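Local structure of putative hemin storage protein (Bordetella bronchiseptica, 6AU1) at residues 185-188 with 189-192; 110-114 with 115-119; 253-256 with 257-260. The protein cleaves deacetylated poly-beta-1,6-N-acetylglucosamine of bacterial biofilms through the glycoside hydrolase domain held in this chain, and probably acts as a deacetylase through another part. One frame throughout, in Å; residues are numbered along the deposited sequence.

Contact 1 (185-188 with 189-192)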
# COMPACT_ATOMS: atom_id res chain seq x y z
N PRO A 185 28.11 -11.44 -5.79
CA PRO A 185 29.10 -11.08 -4.76
C PRO A 185 28.44 -10.26 -3.66
O PRO A 185 27.58 -9.44 -3.97
CB PRO A 185 30.12 -10.24 -5.53
CG PRO A 185 29.36 -9.67 -6.68
CD PRO A 185 28.33 -10.71 -7.05
N PRO A 186 28.82 -10.49 -2.39
CA PRO A 186 28.24 -9.76 -1.25
C PRO A 186 28.81 -8.34 -1.17
O PRO A 186 29.40 -7.94 -0.17
CB PRO A 186 28.66 -10.60 -0.05
CG PRO A 186 29.98 -11.19 -0.48
CD PRO A 186 29.87 -11.43 -1.97
N ASP A 187 28.61 -7.59 -2.25
CA ASP A 187 29.33 -6.35 -2.48
C ASP A 187 28.50 -5.53 -3.45
O ASP A 187 28.51 -5.78 -4.65
CB ASP A 187 30.73 -6.65 -3.04
CG ASP A 187 31.56 -5.41 -3.32
OD1 ASP A 187 31.02 -4.29 -3.40
OD2 ASP A 187 32.79 -5.56 -3.48
N ILE A 188 27.77 -4.55 -2.93
CA ILE A 188 26.86 -3.80 -3.78
C ILE A 188 27.61 -2.96 -4.82
O ILE A 188 27.14 -2.82 -5.95
CB ILE A 188 25.93 -2.93 -2.91
CG1 ILE A 188 24.91 -3.86 -2.24
CG2 ILE A 188 25.20 -1.88 -3.76
CD1 ILE A 188 24.02 -3.18 -1.24
N ALA A 189 28.78 -2.44 -4.49
CA ALA A 189 29.56 -1.74 -5.51
C ALA A 189 29.88 -2.65 -6.69
O ALA A 189 29.77 -2.25 -7.86
CB ALA A 189 30.85 -1.17 -4.91
N ALA A 190 30.28 -3.89 -6.40
CA ALA A 190 30.62 -4.85 -7.44
C ALA A 190 29.40 -5.23 -8.28
O ALA A 190 29.47 -5.38 -9.50
CB ALA A 190 31.27 -6.09 -6.83
N ILE A 191 28.26 -5.40 -7.61
CA ILE A 191 27.02 -5.70 -8.30
C ILE A 191 26.65 -4.55 -9.25
O ILE A 191 26.36 -4.78 -10.42
CB ILE A 191 25.87 -5.95 -7.31
CG1 ILE A 191 26.12 -7.25 -6.54
CG2 ILE A 191 24.55 -5.97 -8.03
CD1 ILE A 191 25.15 -7.47 -5.37
N ARG A 192 26.66 -3.33 -8.73
CA ARG A 192 26.21 -2.17 -9.51
C ARG A 192 27.10 -1.88 -10.71
O ARG A 192 26.63 -1.34 -11.71
CB ARG A 192 26.14 -0.92 -8.63
CG ARG A 192 24.98 -0.93 -7.61
CD ARG A 192 23.64 -0.62 -8.27
NE ARG A 192 23.69 0.60 -9.07
CZ ARG A 192 23.68 1.84 -8.58
NH1 ARG A 192 23.62 2.04 -7.27
NH2 ARG A 192 23.73 2.87 -9.41
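Arg192 N donates to Ile188 O over 2.9 Å at an N-H...O angle of 165°, and Ile191 N reaches Asp187 O at 3.0 Å in the same i to i+4 pattern; these are backbone bonds of the first turn of the helix. The Asp187 carboxylate serves an earlier amide, with OD1 accepting from Ala190 N at 3.1 Å. The donor comes from above the carboxylate plane, 74° out of it, while the methyl of Ala190 lies against Asp187 CG at 3.6 Å. With CG trans to the backbone N (chi1 180°), the carboxylate is swung forward over the start of the helix. A small apolar patch lies beside the cap: Pro185 CG sits 4.0 Å from Ile191 CG1 and also touches Ala190 CB. The Ile191 CD1 methyl lies against the carbonyl oxygen Pro185 O at 3.4 Å. Farther round the turn, Ile188 CG2 meets the aliphatic CG of Arg192, whose guanidinium goes elsewhere, NH1 bonding to Asp167 O. Ile188 and Ile191 both rest on Trp201 of helix 195-223. An inverse gamma turn centred on Pro186 leads into Asp187, the aspartate N-cap of the short helix 188-193.

Contact 2 (110-114 with 115-119)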
# COMPACT_ATOMS: atom_id res chain seq x y z
N LYS A 110 17.03 -3.02 13.33
CA LYS A 110 17.38 -3.95 12.26
C LYS A 110 16.69 -3.50 10.98
O LYS A 110 15.79 -4.16 10.47
CB LYS A 110 16.98 -5.39 12.62
CG LYS A 110 17.54 -5.87 13.96
CD LYS A 110 19.06 -5.67 14.04
CE LYS A 110 19.61 -6.28 15.33
NZ LYS A 110 21.06 -5.97 15.51
N VAL A 111 17.15 -2.35 10.49
CA VAL A 111 16.49 -1.66 9.39
C VAL A 111 17.28 -1.80 8.09
O VAL A 111 18.46 -2.18 8.10
CB VAL A 111 16.33 -0.15 9.70
CG1 VAL A 111 15.36 0.04 10.89
CG2 VAL A 111 17.70 0.49 10.00
N VAL A 112 16.61 -1.48 6.99
CA VAL A 112 17.24 -1.45 5.67
C VAL A 112 18.39 -0.45 5.65
O VAL A 112 18.23 0.71 6.06
CB VAL A 112 16.22 -1.08 4.57
CG1 VAL A 112 16.91 -0.78 3.23
CG2 VAL A 112 15.15 -2.18 4.44
N GLN A 113 19.55 -0.91 5.20
CA GLN A 113 20.72 -0.04 5.13
C GLN A 113 20.99 0.32 3.67
O GLN A 113 20.58 -0.41 2.77
CB GLN A 113 21.94 -0.71 5.76
CG GLN A 113 21.77 -0.99 7.26
CD GLN A 113 23.00 -1.66 7.86
OE1 GLN A 113 24.11 -1.52 7.34
NE2 GLN A 113 22.81 -2.40 8.94
N SER A 114 21.64 1.46 3.47
CA SER A 114 22.03 1.94 2.15
C SER A 114 23.54 2.16 2.10
O SER A 114 24.14 2.57 3.08
CB SER A 114 21.30 3.25 1.81
OG SER A 114 21.93 3.93 0.74
N THR A 115 24.16 1.91 0.95
CA THR A 115 25.59 2.15 0.83
C THR A 115 25.96 3.64 0.83
O THR A 115 27.12 4.00 1.05
CB THR A 115 26.16 1.53 -0.47
OG1 THR A 115 25.48 2.09 -1.60
CG2 THR A 115 25.96 0.02 -0.47
N THR A 116 24.98 4.49 0.56
CA THR A 116 25.27 5.92 0.35
C THR A 116 24.52 6.86 1.30
O THR A 116 24.99 7.96 1.58
CB THR A 116 24.94 6.34 -1.09
OG1 THR A 116 23.55 6.11 -1.35
CG2 THR A 116 25.79 5.56 -2.09
N ARG A 117 23.36 6.43 1.78
CA ARG A 117 22.52 7.28 2.62
C ARG A 117 23.19 7.58 3.97
O ARG A 117 23.89 6.74 4.52
CB ARG A 117 21.13 6.63 2.81
CG ARG A 117 20.19 7.35 3.75
CD ARG A 117 18.73 6.93 3.50
NE ARG A 117 18.57 5.48 3.34
CZ ARG A 117 18.38 4.63 4.34
NH1 ARG A 117 18.25 3.33 4.09
NH2 ARG A 117 18.33 5.07 5.59
N LYS A 118 23.01 8.80 4.46
CA LYS A 118 23.57 9.22 5.74
C LYS A 118 22.43 9.36 6.75
O LYS A 118 21.25 9.42 6.37
CB LYS A 118 24.34 10.55 5.60
CG LYS A 118 25.60 10.46 4.74
CD LYS A 118 26.81 10.05 5.56
CE LYS A 118 27.99 9.65 4.69
NZ LYS A 118 29.20 9.39 5.52
N PRO A 119 22.75 9.39 8.05
CA PRO A 119 21.69 9.77 8.98
C PRO A 119 21.14 11.16 8.66
O PRO A 119 21.87 11.97 8.08
CB PRO A 119 22.39 9.77 10.35
CG PRO A 119 23.64 9.00 10.16
CD PRO A 119 24.04 9.13 8.71
O HOH W 1 17.47 3.05 7.58
O HOH W 2 15.94 2.13 6.04
O HOH W 3 25.70 4.69 4.09
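Ser114 OG draws together the chain that follows it, accepting from two successive backbone amides, Thr116 N at 3.1 Å and Arg117 N also at 3.1 Å. Both bonds are fairly straight, the first at 163°. Thr116 OG1 adds a weak third bond to the same oxygen at 3.4 Å, and a further hydrogen bond joins Ser114 OG to Thr168 OG1, so the hydroxyl is engaged on several fronts. Its chi1 of 163° turns OG forward along the chain, where those amides converge. The carbonyls of this bend are bridged by a water that donates to both Ser114 O and Arg117 O, at 2.8 Å to the latter. A serine oxygen taking the N-H two residues on is an ST turn, and here it reverses the long loop that leads from strand 89-94 to helix 135-151 of the TIM-barrel-like domain. Arg117 then runs back beside Ser114, its CB 3.5 Å from Ser114 CB. The chain is extended at chi1 and chi2 and bends at chi3 (45°), which brings the guanidinium back to the backbone ahead of the turn. There NH1 donates to Val112 O at 3.3 Å; the oxygen lies near the guanidinium plane, at its edge, whereas the donor stands well above the carbonyl plane. Two waters also bind Val112 O: one accepts from Arg117 NH2 at 3.0 Å, the other takes a weak bond from NH1. The charge of Arg117 is met by a salt bridge from NH1 to Glu169 OE1. The neighbouring Gln113 is held through its backbone, with Gln113 N bonded to Asp170 OD1.

Contact 3 (253-256 with 257-260)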
# COMPACT_ATOMS: atom_id res chain seq x y z
N LEU A 253 5.65 -4.17 -12.53
CA LEU A 253 4.27 -4.47 -12.91
C LEU A 253 4.09 -5.94 -13.31
O LEU A 253 3.18 -6.59 -12.81
CB LEU A 253 3.79 -3.54 -14.03
CG LEU A 253 2.38 -3.84 -14.56
CD1 LEU A 253 1.35 -3.82 -13.43
CD2 LEU A 253 2.02 -2.84 -15.65
N PRO A 254 4.96 -6.48 -14.19
CA PRO A 254 4.76 -7.90 -14.57
C PRO A 254 4.82 -8.86 -13.38
O PRO A 254 4.01 -9.79 -13.31
CB PRO A 254 5.94 -8.17 -15.52
CG PRO A 254 6.32 -6.86 -16.04
CD PRO A 254 6.05 -5.87 -14.98
N GLU A 255 5.77 -8.64 -12.48
CA GLU A 255 5.93 -9.52 -11.33
C GLU A 255 4.77 -9.36 -10.36
O GLU A 255 4.33 -10.34 -9.76
CB GLU A 255 7.26 -9.25 -10.62
CG GLU A 255 8.49 -9.59 -11.46
CD GLU A 255 8.56 -11.06 -11.81
OE1 GLU A 255 8.24 -11.90 -10.95
OE2 GLU A 255 8.93 -11.39 -12.96
N PHE A 256 4.27 -8.14 -10.20
CA PHE A 256 3.11 -7.91 -9.33
C PHE A 256 1.89 -8.61 -9.90
O PHE A 256 1.12 -9.23 -9.15
CB PHE A 256 2.81 -6.41 -9.17
CG PHE A 256 3.59 -5.72 -8.07
CD1 PHE A 256 4.89 -6.09 -7.77
CD2 PHE A 256 3.02 -4.67 -7.37
CE1 PHE A 256 5.61 -5.43 -6.76
CE2 PHE A 256 3.73 -4.02 -6.35
CZ PHE A 256 5.03 -4.40 -6.07
N LEU A 257 1.72 -8.51 -11.21
CA LEU A 257 0.54 -9.11 -11.84
C LEU A 257 0.54 -10.62 -11.68
O LEU A 257 -0.53 -11.24 -11.64
CB LEU A 257 0.48 -8.75 -13.33
CG LEU A 257 0.05 -7.32 -13.68
CD1 LEU A 257 0.31 -7.01 -15.15
CD2 LEU A 257 -1.42 -7.09 -13.32
N LYS A 258 1.73 -11.21 -11.58
CA LYS A 258 1.85 -12.65 -11.44
C LYS A 258 1.54 -13.13 -10.03
O LYS A 258 1.19 -14.30 -9.83
CB LYS A 258 3.26 -13.10 -11.84
CG LYS A 258 3.50 -13.15 -13.34
CD LYS A 258 4.98 -13.26 -13.67
CE LYS A 258 5.65 -14.42 -12.94
NZ LYS A 258 7.09 -14.52 -13.29
N SER A 259 1.65 -12.23 -9.06
CA SER A 259 1.64 -12.65 -7.66
C SER A 259 0.48 -12.13 -6.81
O SER A 259 0.13 -12.75 -5.80
CB SER A 259 2.95 -12.23 -7.00
OG SER A 259 4.07 -12.66 -7.77
N TYR A 260 -0.10 -11.00 -7.19
CA TYR A 260 -1.19 -10.44 -6.39
C TYR A 260 -2.52 -10.59 -7.12
O TYR A 260 -2.55 -10.66 -8.34
CB TYR A 260 -0.94 -8.97 -6.05
CG TYR A 260 0.35 -8.80 -5.28
CD1 TYR A 260 0.43 -9.14 -3.94
CD2 TYR A 260 1.51 -8.34 -5.91
CE1 TYR A 260 1.61 -9.01 -3.23
CE2 TYR A 260 2.69 -8.22 -5.22
CZ TYR A 260 2.74 -8.55 -3.89
OH TYR A 260 3.92 -8.45 -3.20
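Tyr260 lies back against Phe256, one helical turn earlier, and meets it with CB and then with the CD2-CE2 edge of its ring. Tyr260 CB stands 3.7 Å from Phe256 O, the carbonyl that accepts from both Ser259 N and Tyr260 N. Next along the ring, CD2 approaches Phe256 O to 3.4 Å and also touches Phe256 CA. Beyond it CE2 comes over one face of the Phe256 ring, off-centre, 3.9 Å from CG. This is an edge-to-face pair, with Tyr260 supplying the edge and the planes at 69°. The tip, OH, leaves Phe256 for hydrogen bonds with Thr213 OG1 and Arg233 NH1, which should fix the ring's direction. Elsewhere on the turn Ser259 OG donates to Glu255 O at 3.1 Å, turning the hydroxyl back onto the helix. Glu255 and Lys258 run side by side to a long salt bridge, OE2 to NZ 3.6 Å. On another flank Leu253 CD1 packs on Leu257 CG at 3.7 Å. Helix 253-259 packs among barrel elements: Leu253 and Phe256 press on Leu235 of strand 230-235, Phe256 and Leu257 on Val263 of strand 262-266, and Glu255, Ser259 and Tyr260 on Ile210 of helix 195-223.

In the fold
Along the chain the order is contact 2, contact 1, contact 3, all within one TIM-barrel-type glycoside hydrolase domain. Contacts 1 and 2 are neighbours at its periphery, their centres 15 Å apart; they touch where Ile188 CD1 packs on Thr115 CG2 at 3.8 Å, and both also meet Thr168. Contact 3 lies deeper, its centre about 27 Å from each of the others, with nearest atoms about 17 Å from contact 1 and 15 Å from contact 2. Helix 195-223 spans this gap, carrying Trp201 beneath contact 1 and Ile210 beside contact 3. It thereby connects the outlying loop and short helix with the wall of the barrel.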